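Long-range contacts in signal recognition particle receptor FtsY (Sulfolobus acidocaldarius, PDB 5L3S), which serves as the archaeal receptor for the signal recognition particle, an SRP54-type protein that pairs a helical bundle with a P-loop nucleotide-binding domain: residues G113-I118 with E146-H151; A136-R141 with D190-M195; D167-A172 with K206-I211. All blocks are in the same frame, centred on the assembly; numbering follows the deposited sequence.

Contact 1: residues G113-I118 with E146-H151; sequences GKTTTI and EQLAYH. With MG (magnesium ion), chain S; GNP (phosphoaminophosphonic acid-guanylate ester), chain R; G (guanosine-5'-monophosphate), chain K.
The segments come closest, CA to CA, at Thr115 and Leu148, 7.0 Å apart. Helical segments 114-118 and 146-151 run almost parallel, 17° apart. At an axis separation of 10.3 Å they meet through side chains and water. Thr115 suits this place because its two branches do different work. Thr115 CG2, anti to the backbone N, packs 3.6 Å from Gln147 CD and also meets Leu148 CD2, while Thr115 OG1 binds the magnesium ion at 2.1 Å and is hydrogen-bonded to Asp190. Gln147 reaches in from the opposite direction on an extended chain, and its NE2 gives GNP O2A an almost straight hydrogen bond of 3.2 Å (177°). Gln147 OE1 accepts from Arg141 NH2, and from a magnesium-bound water 2.6 Å away. A second water, at the edge of the His151 ring and in its plane, joins His151 NE2 to Thr116 OG1 and Gln147 NE2; His151 ND1 bonds to Tyr279. Thr116 OG1 also donates to GNP O1A at 2.7 Å. Gly113, Lys114 and Thr115 belong to the P-loop (Walker A), whose amides cradle the phosphates. Segment 146-151 therefore reaches the nucleotide through the Gln147 amide and water, and the metal through a coordinated water.

Contact 2: residues A136-R141 with D190-M195; sequences ASDTFR and DTAGRM. With GNP (phosphoaminophosphonic acid-guanylate ester), chain R.
Asp138 lays its carboxylate against Ala192, OD1 standing 3.3 Å from the methyl CB, and the small alanine allows this closeness. One residue earlier, Ser137 CB comes within 3.0 Å of Asp190 O, while its OG turns elsewhere, to Pro168 O. No clear direct hydrogen bond spans the pair; two waters do the joining. One donates to Asp138 OD2 at 2.7 Å, accepts from Gly193 N, and gives GNP O1G a weak bond. The other donates to Ser137 O at 2.6 Å and accepts from Ala192 N and Arg194 NH2, meeting that guanidinium at its edge. Both segments leave neighbouring parallel strands, 132-137 and 186-191, at their C-terminal ends, where P-loop proteins bind nucleotide: Asp138 to Arg141 reads as the DTxR motif of SRP-type proteins, and Asp190 to Gly193 as DxxG. Gly193, lacking a side chain, lets its CA sit 3.5 Å from GNP O3G. Arg141 NH1 donates to GNP O2G at 2.9 Å, the phosphate lying at the guanidinium edge. Behind it, an Asx turn shapes the loop: with CG anti to its backbone N (chi1 178°), Asp138 offers OD1 to both Phe140 N and Arg141 N, the latter bond 3.0 Å and nearly straight (174°).

Contact 3: residues D167-A172 with K206-I211; sequences DPASVA and KKVLRI. Unlike the reference sequence in segment 206-211: Lys207 (reference Arg). With SO4 (sulfate ion), chain Y.
Val208 forks at CB over the first turn of helix 168-181. Val208 CG2, beside the backbone N, rests 3.6 Å from Pro168 CB and also reaches the backbone N of Ala169. Val208 CG1, anti to the backbone N (chi1 175°), meets the same helix further on, at Ala172 CB, 4.2 Å away. The valine also touches Ile105 of strand 102-107, so it sits where helix 168-181, its own helix and the sheet come together. Alanine at 169 lets the backbones close in, with its CA 4.6 Å from Val208 CA; the segment axes come within 8.8 Å, inclined by 25°. Ile211 CD1 covers Ala169 CB at 3.6 Å on the more exposed side. At the helix start, Asp167 is the N-cap: its OD1 accepts from Ser170 N at 3.0 Å, approached from above the carboxylate plane, and weakly from Ala169 N. Proline suits the next position, since the first turn of a helix needs no N-H from it. Lys207, an arginine in the reference sequence, crosses Asp167 at about a right angle and ends in a rather long salt bridge, NZ to OD1 3.6 Å. An apolar joint thus carries an ion pair at its margin, where the lysine may help stabilise the carboxylate that caps the helix.

The three contacts lie in the P-loop domain, beside the parallel strands 132-137, 186-191 and 102-107 of its mixed sheet. Contacts 1 and 2 have centres 11 Å apart, touch, and share GNP. Contact 3 is also 11 Å from contact 2 and touches it, but lies 18 Å from contact 1, without touching. Along the chain, contact 1 closes before contact 3 opens, while contact 2 alternates with both. Ala136 and Asp190 face helices 114-127 and 144-155; Ser137 and Thr191 face the other side of the sheet, Ser137 against helix 168-181. Contact 2 thus lies between the nucleotide-binding helices and a helix pair whose Pro168 side chain is about 12 Å from GNP, consistent with a structural connection.

Contact 1: residues G113-I118 with E146-H151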
loop_
_atom_site.group_PDB
_atom_site.type_symbol
_atom_site.label_atom_id
_atom_site.label_comp_id
_atom_site.label_asym_id
_atom_site.label_seq_id
_atom_site.Cartn_x
_atom_site.Cartn_y
_atom_site.Cartn_z
ATOM N N GLY B 113 8.174 -0.444 -1.396
ATOM C CA GLY B 113 8.978 -0.278 -2.589
ATOM C C GLY B 113 10.392 0.251 -2.397
ATOM O O GLY B 113 10.968 0.751 -3.350
ATOM N N LYS B 114 10.952 0.113 -1.194
ATOM C CA LYS B 114 12.286 0.633 -0.883
ATOM C C LYS B 114 13.397 0.127 -1.809
ATOM O O LYS B 114 14.154 0.926 -2.377
ATOM C CB LYS B 114 12.644 0.303 0.579
ATOM C CG LYS B 114 11.567 0.708 1.594
ATOM C CD LYS B 114 11.917 0.263 3.013
ATOM C CE LYS B 114 11.672 -1.260 3.223
ATOM N NZ LYS B 114 10.242 -1.626 2.937
ATOM N N THR B 115 13.510 -1.194 -1.917
ATOM C CA THR B 115 14.577 -1.865 -2.662
ATOM C C THR B 115 14.551 -1.508 -4.143
ATOM O O THR B 115 15.572 -1.156 -4.739
ATOM C CB THR B 115 14.496 -3.398 -2.435
ATOM O OG1 THR B 115 14.714 -3.680 -1.041
ATOM C CG2 THR B 115 15.497 -4.142 -3.298
ATOM N N THR B 116 13.367 -1.547 -4.735
ATOM C CA THR B 116 13.224 -1.183 -6.145
ATOM C C THR B 116 13.487 0.320 -6.380
ATOM O O THR B 116 14.067 0.708 -7.395
ATOM C CB THR B 116 11.814 -1.576 -6.654
ATOM O OG1 THR B 116 11.576 -2.963 -6.338
ATOM C CG2 THR B 116 11.704 -1.377 -8.166
ATOM N N THR B 117 13.070 1.158 -5.434
ATOM C CA THR B 117 13.286 2.604 -5.551
ATOM C C THR B 117 14.780 2.932 -5.481
ATOM O O THR B 117 15.278 3.822 -6.169
ATOM C CB THR B 117 12.499 3.371 -4.462
ATOM O OG1 THR B 117 11.094 3.115 -4.630
ATOM C CG2 THR B 117 12.756 4.896 -4.571
ATOM N N ILE B 118 15.513 2.183 -4.668
ATOM C CA ILE B 118 16.958 2.359 -4.614
ATOM C C ILE B 118 17.605 2.114 -5.978
ATOM O O ILE B 118 18.451 2.894 -6.427
ATOM C CB ILE B 118 17.576 1.482 -3.518
ATOM C CG1 ILE B 118 17.400 2.183 -2.178
ATOM C CG2 ILE B 118 19.057 1.234 -3.789
ATOM C CD1 ILE B 118 17.801 1.332 -1.020
ATOM N N GLU B 146 19.948 -11.070 -2.271
ATOM C CA GLU B 146 19.948 -11.592 -3.653
ATOM C C GLU B 146 19.168 -10.671 -4.601
ATOM O O GLU B 146 19.547 -10.485 -5.768
ATOM C CB GLU B 146 19.350 -13.003 -3.732
ATOM C CG GLU B 146 20.193 -14.145 -3.110
ATOM C CD GLU B 146 20.012 -14.301 -1.603
ATOM O OE1 GLU B 146 19.473 -13.381 -0.949
ATOM O OE2 GLU B 146 20.438 -15.342 -1.060
ATOM N N GLN B 147 18.056 -10.136 -4.106
ATOM C CA GLN B 147 17.233 -9.202 -4.856
ATOM C C GLN B 147 18.078 -7.970 -5.241
ATOM O O GLN B 147 18.097 -7.543 -6.399
ATOM C CB GLN B 147 16.027 -8.771 -3.998
ATOM C CG GLN B 147 14.977 -7.921 -4.749
ATOM C CD GLN B 147 13.908 -7.324 -3.834
ATOM O OE1 GLN B 147 13.930 -7.508 -2.611
ATOM N NE2 GLN B 147 12.954 -6.611 -4.432
ATOM N N LEU B 148 18.788 -7.409 -4.269
ATOM C CA LEU B 148 19.654 -6.237 -4.559
ATOM C C LEU B 148 20.826 -6.596 -5.445
ATOM O O LEU B 148 21.255 -5.780 -6.258
ATOM C CB LEU B 148 20.222 -5.613 -3.281
ATOM C CG LEU B 148 19.436 -4.556 -2.508
ATOM C CD1 LEU B 148 20.183 -4.255 -1.216
ATOM C CD2 LEU B 148 19.259 -3.280 -3.341
ATOM N N ALA B 149 21.367 -7.807 -5.273
ATOM C CA ALA B 149 22.505 -8.244 -6.070
ATOM C C ALA B 149 22.162 -8.308 -7.561
ATOM O O ALA B 149 22.994 -7.976 -8.412
ATOM C CB ALA B 149 23.051 -9.599 -5.563
ATOM N N TYR B 150 20.936 -8.723 -7.875
ATOM C CA TYR B 150 20.453 -8.683 -9.252
ATOM C C TYR B 150 20.462 -7.234 -9.800
ATOM O O TYR B 150 20.964 -6.991 -10.886
ATOM C CB TYR B 150 19.029 -9.264 -9.370
ATOM C CG TYR B 150 18.452 -9.077 -10.764
ATOM C CD1 TYR B 150 18.673 -10.020 -11.759
ATOM C CD2 TYR B 150 17.715 -7.944 -11.088
ATOM C CE1 TYR B 150 18.170 -9.837 -13.041
ATOM C CE2 TYR B 150 17.221 -7.754 -12.363
ATOM C CZ TYR B 150 17.446 -8.705 -13.331
ATOM O OH TYR B 150 16.941 -8.517 -14.601
ATOM N N HIS B 151 19.867 -6.294 -9.067
ATOM C CA HIS B 151 19.837 -4.892 -9.507
ATOM C C HIS B 151 21.246 -4.280 -9.627
ATOM O O HIS B 151 21.553 -3.608 -10.608
ATOM C CB HIS B 151 19.008 -4.044 -8.547
ATOM C CG HIS B 151 17.537 -4.350 -8.566
ATOM N ND1 HIS B 151 16.777 -4.283 -9.714
ATOM C CD2 HIS B 151 16.684 -4.677 -7.570
ATOM C CE1 HIS B 151 15.518 -4.565 -9.424
ATOM N NE2 HIS B 151 15.431 -4.795 -8.125
HETATM MG MG MG S . 13.281 -4.406 0.369
HETATM P PG GNP R . 10.457 -5.100 1.714
HETATM O O1G GNP R . 11.961 -4.960 1.662
HETATM O O2G GNP R . 10.015 -6.546 1.886
HETATM O O3G GNP R . 9.796 -4.325 2.833
HETATM N N3B GNP R . 9.850 -4.575 0.330
HETATM P PB GNP R . 10.336 -3.171 -0.331
HETATM O O1B GNP R . 11.797 -3.142 -0.409
HETATM O O2B GNP R . 9.760 -2.060 0.440
HETATM O O3A GNP R . 9.744 -3.175 -1.724
HETATM P PA GNP R . 10.262 -3.826 -3.014
HETATM O O1A GNP R . 11.311 -2.967 -3.654
HETATM O O2A GNP R . 10.613 -5.262 -2.788
HETATM O "O5'" GNP R . 9.059 -3.728 -4.016
HETATM C "C5'" GNP R . 7.809 -4.463 -3.816
HETATM C "C4'" GNP R . 7.123 -4.636 -5.160
HETATM O "O4'" GNP R . 6.585 -3.348 -5.636
HETATM C "C3'" GNP R . 8.038 -5.128 -6.264
HETATM O "O3'" GNP R . 7.292 -5.972 -7.123
HETATM C "C2'" GNP R . 8.420 -3.835 -7.006
HETATM O "O2'" GNP R . 8.751 -4.095 -8.358
HETATM C "C1'" GNP R . 7.051 -3.138 -6.947
HETATM N N9 GNP R . 7.149 -1.695 -7.157
HETATM C C8 GNP R . 7.973 -0.794 -6.538
HETATM N N7 GNP R . 7.797 0.451 -6.943
HETATM C C5 GNP R . 6.781 0.339 -7.888
HETATM C C6 GNP R . 6.161 1.335 -8.674
HETATM O O6 GNP R . 6.435 2.543 -8.673
HETATM N N1 GNP R . 5.184 0.807 -9.524
HETATM C C2 GNP R . 4.838 -0.535 -9.570
HETATM N N2 GNP R . 3.884 -0.902 -10.424
HETATM N N3 GNP R . 5.420 -1.473 -8.833
HETATM C C4 GNP R . 6.377 -0.968 -8.029
HETATM O OP3 G K . 13.636 -15.464 -9.516
HETATM P P G K . 14.900 -15.273 -10.264
HETATM O OP1 G K . 15.520 -13.996 -9.816
HETATM O OP2 G K . 15.691 -16.519 -10.151
HETATM O "O5'" G K . 14.544 -15.117 -11.810
HETATM C "C5'" G K . 13.700 -14.067 -12.275
HETATM C "C4'" G K . 14.461 -12.772 -12.422
HETATM O "O4'" G K . 15.564 -12.959 -13.350
HETATM C "C3'" G K . 13.656 -11.586 -12.948
HETATM O "O3'" G K . 14.114 -10.390 -12.320
HETATM C "C2'" G K . 14.036 -11.547 -14.424
HETATM O "O2'" G K . 13.888 -10.280 -15.027
HETATM C "C1'" G K . 15.496 -11.979 -14.367
HETATM N N9 G K . 16.014 -12.552 -15.610
HETATM C C8 G K . 15.761 -13.797 -16.135
HETATM N N7 G K . 16.388 -14.010 -17.263
HETATM C C5 G K . 17.103 -12.841 -17.489
HETATM C C6 G K . 17.970 -12.475 -18.553
HETATM O O6 G K . 18.294 -13.137 -19.548
HETATM N N1 G K . 18.479 -11.190 -18.380
HETATM C C2 G K . 18.197 -10.359 -17.324
HETATM N N2 G K . 18.788 -9.154 -17.335
HETATM N N3 G K . 17.392 -10.686 -16.328
HETATM C C4 G K . 16.887 -11.932 -16.474
HETATM O O HOH W 1 12.925 -5.315 -7.104
HETATM O O HOH W 2 12.766 -5.768 -1.098
HETATM O O HOH W 3 14.124 -2.866 1.474
HETATM O O HOH W 4 14.674 -5.807 1.052
#

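Contact 2: residues A136-R141 with D190-M195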
loop_
_atom_site.group_PDB
_atom_site.type_symbol
_atom_site.label_atom_id
_atom_site.label_comp_id
_atom_site.label_asym_id
_atom_site.label_seq_id
_atom_site.Cartn_x
_atom_site.Cartn_y
_atom_site.Cartn_z
ATOM N N ALA B 136 23.587 -3.299 1.395
ATOM C CA ALA B 136 22.510 -4.277 1.569
ATOM C C ALA B 136 22.182 -4.451 3.045
ATOM O O ALA B 136 22.450 -5.497 3.634
ATOM C CB ALA B 136 22.899 -5.607 0.941
ATOM N N SER B 137 21.590 -3.426 3.646
ATOM C CA SER B 137 21.354 -3.429 5.091
ATOM C C SER B 137 19.992 -4.005 5.537
ATOM O O SER B 137 19.629 -3.877 6.698
ATOM C CB SER B 137 21.584 -2.033 5.682
ATOM O OG SER B 137 22.976 -1.752 5.798
ATOM N N ASP B 138 19.246 -4.619 4.615
ATOM C CA ASP B 138 18.176 -5.557 5.001
ATOM C C ASP B 138 18.811 -6.927 5.136
ATOM O O ASP B 138 19.030 -7.617 4.140
ATOM C CB ASP B 138 17.073 -5.626 3.948
ATOM C CG ASP B 138 15.962 -6.632 4.300
ATOM O OD1 ASP B 138 16.099 -7.421 5.261
ATOM O OD2 ASP B 138 14.938 -6.635 3.583
ATOM N N THR B 139 19.102 -7.322 6.366
ATOM C CA THR B 139 19.765 -8.595 6.609
ATOM C C THR B 139 18.762 -9.611 7.153
ATOM O O THR B 139 19.134 -10.681 7.639
ATOM C CB THR B 139 20.912 -8.441 7.626
ATOM O OG1 THR B 139 20.380 -7.942 8.857
ATOM C CG2 THR B 139 21.964 -7.442 7.114
ATOM N N PHE B 140 17.486 -9.281 7.074
ATOM C CA PHE B 140 16.459 -10.147 7.665
ATOM C C PHE B 140 15.628 -10.924 6.652
ATOM O O PHE B 140 15.452 -12.141 6.772
ATOM C CB PHE B 140 15.515 -9.351 8.573
ATOM C CG PHE B 140 14.262 -10.109 8.957
ATOM C CD1 PHE B 140 14.260 -10.960 10.051
ATOM C CD2 PHE B 140 13.092 -9.982 8.213
ATOM C CE1 PHE B 140 13.114 -11.679 10.398
ATOM C CE2 PHE B 140 11.952 -10.697 8.550
ATOM C CZ PHE B 140 11.962 -11.535 9.650
ATOM N N ARG B 141 15.071 -10.226 5.672
ATOM C CA ARG B 141 14.014 -10.847 4.878
ATOM C C ARG B 141 14.577 -11.806 3.844
ATOM O O ARG B 141 15.641 -11.568 3.280
ATOM C CB ARG B 141 13.129 -9.799 4.207
ATOM C CG ARG B 141 11.725 -10.334 3.877
ATOM C CD ARG B 141 11.230 -9.798 2.549
ATOM N NE ARG B 141 12.131 -10.155 1.453
ATOM C CZ ARG B 141 12.610 -9.280 0.579
ATOM N NH1 ARG B 141 12.254 -8.006 0.676
ATOM N NH2 ARG B 141 13.428 -9.670 -0.395
ATOM N N ASP B 190 19.857 0.361 1.874
ATOM C CA ASP B 190 18.558 -0.320 1.894
ATOM C C ASP B 190 18.326 -0.816 3.307
ATOM O O ASP B 190 19.272 -1.220 3.978
ATOM C CB ASP B 190 18.559 -1.500 0.903
ATOM C CG ASP B 190 17.135 -1.963 0.512
ATOM O OD1 ASP B 190 16.151 -1.322 0.938
ATOM O OD2 ASP B 190 17.020 -2.951 -0.245
ATOM N N THR B 191 17.073 -0.806 3.767
ATOM C CA THR B 191 16.763 -1.330 5.089
ATOM C C THR B 191 15.547 -2.236 4.998
ATOM O O THR B 191 14.738 -2.118 4.067
ATOM C CB THR B 191 16.472 -0.197 6.138
ATOM O OG1 THR B 191 15.258 0.490 5.800
ATOM C CG2 THR B 191 17.615 0.797 6.220
ATOM N N ALA B 192 15.427 -3.162 5.943
ATOM C CA ALA B 192 14.243 -4.023 5.969
ATOM C C ALA B 192 12.950 -3.241 6.221
ATOM O O ALA B 192 12.948 -2.194 6.871
ATOM C CB ALA B 192 14.403 -5.122 7.003
ATOM N N GLY B 193 11.846 -3.767 5.707
ATOM C CA GLY B 193 10.538 -3.221 6.032
ATOM C C GLY B 193 10.326 -3.330 7.528
ATOM O O GLY B 193 10.801 -4.267 8.171
ATOM N N ARG B 194 9.621 -2.363 8.094
ATOM C CA ARG B 194 9.328 -2.385 9.519
ATOM C C ARG B 194 8.087 -1.546 9.758
ATOM O O ARG B 194 7.895 -0.527 9.095
ATOM C CB ARG B 194 10.522 -1.859 10.339
ATOM C CG ARG B 194 10.766 -0.330 10.275
ATOM C CD ARG B 194 12.209 0.022 10.698
ATOM N NE ARG B 194 13.119 -0.542 9.718
ATOM C CZ ARG B 194 14.149 -1.333 9.996
ATOM N NH1 ARG B 194 14.463 -1.637 11.252
ATOM N NH2 ARG B 194 14.869 -1.816 8.998
ATOM N N MET B 195 7.235 -1.980 10.681
ATOM C CA MET B 195 6.104 -1.152 11.083
ATOM C C MET B 195 6.569 0.013 11.939
ATOM O O MET B 195 7.459 -0.124 12.776
ATOM C CB MET B 195 5.060 -1.969 11.857
ATOM C CG MET B 195 4.292 -2.975 11.014
ATOM S SD MET B 195 3.350 -2.177 9.687
ATOM C CE MET B 195 2.738 -0.751 10.543
HETATM P PG GNP R . 10.457 -5.100 1.714
HETATM O O1G GNP R . 11.961 -4.960 1.662
HETATM O O2G GNP R . 10.015 -6.546 1.886
HETATM O O3G GNP R . 9.796 -4.325 2.833
HETATM N N3B GNP R . 9.850 -4.575 0.330
HETATM P PB GNP R . 10.336 -3.171 -0.331
HETATM O O1B GNP R . 11.797 -3.142 -0.409
HETATM O O2B GNP R . 9.760 -2.060 0.440
HETATM O O3A GNP R . 9.744 -3.175 -1.724
HETATM P PA GNP R . 10.262 -3.826 -3.014
HETATM O O1A GNP R . 11.311 -2.967 -3.654
HETATM O O2A GNP R . 10.613 -5.262 -2.788
HETATM O "O5'" GNP R . 9.059 -3.728 -4.016
HETATM C "C5'" GNP R . 7.809 -4.463 -3.816
HETATM C "C4'" GNP R . 7.123 -4.636 -5.160
HETATM O "O4'" GNP R . 6.585 -3.348 -5.636
HETATM C "C3'" GNP R . 8.038 -5.128 -6.264
HETATM O "O3'" GNP R . 7.292 -5.972 -7.123
HETATM C "C2'" GNP R . 8.420 -3.835 -7.006
HETATM O "O2'" GNP R . 8.751 -4.095 -8.358
HETATM C "C1'" GNP R . 7.051 -3.138 -6.947
HETATM N N9 GNP R . 7.149 -1.695 -7.157
HETATM C C8 GNP R . 7.973 -0.794 -6.538
HETATM N N7 GNP R . 7.797 0.451 -6.943
HETATM C C5 GNP R . 6.781 0.339 -7.888
HETATM C C6 GNP R . 6.161 1.335 -8.674
HETATM O O6 GNP R . 6.435 2.543 -8.673
HETATM N N1 GNP R . 5.184 0.807 -9.524
HETATM C C2 GNP R . 4.838 -0.535 -9.570
HETATM N N2 GNP R . 3.884 -0.902 -10.424
HETATM N N3 GNP R . 5.420 -1.473 -8.833
HETATM C C4 GNP R . 6.377 -0.968 -8.029
HETATM O O HOH W 5 17.356 -3.470 7.989
HETATM O O HOH W 6 12.322 -6.361 4.175
#

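Contact 3: residues D167-A172 with K206-I211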
loop_
_atom_site.group_PDB
_atom_site.type_symbol
_atom_site.label_atom_id
_atom_site.label_comp_id
_atom_site.label_asym_id
_atom_site.label_seq_id
_atom_site.Cartn_x
_atom_site.Cartn_y
_atom_site.Cartn_z
ATOM N N ASP B 167 25.079 -7.568 10.929
ATOM C CA ASP B 167 23.819 -6.890 11.188
ATOM C C ASP B 167 23.712 -5.620 10.308
ATOM O O ASP B 167 24.706 -5.208 9.705
ATOM C CB ASP B 167 23.682 -6.603 12.701
ATOM C CG ASP B 167 24.560 -5.446 13.188
ATOM O OD1 ASP B 167 24.549 -4.346 12.587
ATOM O OD2 ASP B 167 25.243 -5.626 14.212
ATOM N N PRO B 168 22.517 -5.000 10.225
ATOM C CA PRO B 168 22.370 -3.844 9.323
ATOM C C PRO B 168 23.391 -2.713 9.523
ATOM O O PRO B 168 23.849 -2.133 8.538
ATOM C CB PRO B 168 20.952 -3.358 9.616
ATOM C CG PRO B 168 20.203 -4.648 9.948
ATOM C CD PRO B 168 21.214 -5.428 10.780
ATOM N N ALA B 169 23.745 -2.415 10.767
ATOM C CA ALA B 169 24.665 -1.318 11.042
ATOM C C ALA B 169 26.084 -1.639 10.593
ATOM O O ALA B 169 26.814 -0.761 10.135
ATOM C CB ALA B 169 24.653 -0.971 12.530
ATOM N N SER B 170 26.482 -2.902 10.746
ATOM C CA SER B 170 27.811 -3.332 10.354
ATOM C C SER B 170 27.920 -3.272 8.830
ATOM O O SER B 170 28.943 -2.841 8.297
ATOM C CB SER B 170 28.083 -4.754 10.857
ATOM O OG SER B 170 29.233 -5.297 10.230
ATOM N N VAL B 171 26.862 -3.690 8.133
ATOM C CA VAL B 171 26.854 -3.615 6.669
ATOM C C VAL B 171 26.998 -2.158 6.197
ATOM O O VAL B 171 27.806 -1.860 5.316
ATOM C CB VAL B 171 25.593 -4.249 6.042
ATOM C CG1 VAL B 171 25.639 -4.119 4.513
ATOM C CG2 VAL B 171 25.463 -5.723 6.436
ATOM N N ALA B 172 26.228 -1.255 6.800
ATOM C CA ALA B 172 26.290 0.169 6.444
ATOM C C ALA B 172 27.646 0.788 6.748
ATOM O O ALA B 172 28.193 1.550 5.941
ATOM C CB ALA B 172 25.158 0.956 7.142
ATOM N N LYS B 206 17.184 3.137 14.193
ATOM C CA LYS B 206 17.867 4.233 14.875
ATOM C C LYS B 206 19.326 3.895 15.131
ATOM O O LYS B 206 20.192 4.765 15.145
ATOM C CB LYS B 206 17.157 4.574 16.189
ATOM C CG LYS B 206 15.758 5.148 15.994
ATOM C CD LYS B 206 15.036 5.319 17.318
ATOM C CE LYS B 206 15.680 6.394 18.161
ATOM N NZ LYS B 206 15.145 6.377 19.550
ATOM N N LYS B 207 19.587 2.617 15.330
ATOM C CA LYS B 207 20.944 2.132 15.469
ATOM C C LYS B 207 21.743 2.256 14.157
ATOM O O LYS B 207 22.932 2.596 14.167
ATOM C CB LYS B 207 20.895 0.685 15.969
ATOM C CG LYS B 207 22.226 0.043 16.188
ATOM C CD LYS B 207 22.026 -1.280 16.913
ATOM C CE LYS B 207 23.291 -2.082 16.890
ATOM N NZ LYS B 207 23.407 -2.854 15.605
ATOM N N VAL B 208 21.106 1.975 13.027
ATOM C CA VAL B 208 21.779 2.182 11.743
ATOM C C VAL B 208 22.037 3.683 11.511
ATOM O O VAL B 208 23.099 4.078 11.024
ATOM C CB VAL B 208 20.971 1.591 10.570
ATOM C CG1 VAL B 208 21.632 1.927 9.241
ATOM C CG2 VAL B 208 20.822 0.078 10.726
ATOM N N LEU B 209 21.073 4.522 11.882
ATOM C CA LEU B 209 21.224 5.965 11.699
ATOM C C LEU B 209 22.373 6.539 12.514
ATOM O O LEU B 209 23.129 7.388 12.027
ATOM C CB LEU B 209 19.927 6.696 12.065
ATOM C CG LEU B 209 18.708 6.410 11.200
ATOM C CD1 LEU B 209 17.500 7.127 11.788
ATOM C CD2 LEU B 209 18.958 6.873 9.786
ATOM N N ARG B 210 22.511 6.089 13.760
ATOM C CA ARG B 210 23.577 6.596 14.612
ATOM C C ARG B 210 24.941 6.258 14.030
ATOM O O ARG B 210 25.885 7.036 14.115
ATOM C CB ARG B 210 23.452 6.059 16.039
ATOM C CG ARG B 210 22.262 6.637 16.798
ATOM C CD ARG B 210 22.342 6.344 18.292
ATOM N NE ARG B 210 21.999 4.961 18.601
ATOM C CZ ARG B 210 20.768 4.541 18.880
ATOM N NH1 ARG B 210 19.755 5.398 18.888
ATOM N NH2 ARG B 210 20.555 3.265 19.153
ATOM N N ILE B 211 25.024 5.093 13.409
ATOM C CA ILE B 211 26.291 4.588 12.911
ATOM C C ILE B 211 26.603 5.144 11.530
ATOM O O ILE B 211 27.750 5.487 11.243
ATOM C CB ILE B 211 26.297 3.039 12.948
ATOM C CG1 ILE B 211 26.697 2.585 14.353
ATOM C CG2 ILE B 211 27.252 2.466 11.917
ATOM C CD1 ILE B 211 25.888 1.441 14.900
HETATM S S SO4 Y . 19.395 9.083 19.219
HETATM O O1 SO4 Y . 19.963 10.212 18.489
HETATM O O2 SO4 Y . 20.180 8.842 20.427
HETATM O O3 SO4 Y . 18.013 9.381 19.588
HETATM O O4 SO4 Y . 19.428 7.893 18.375
#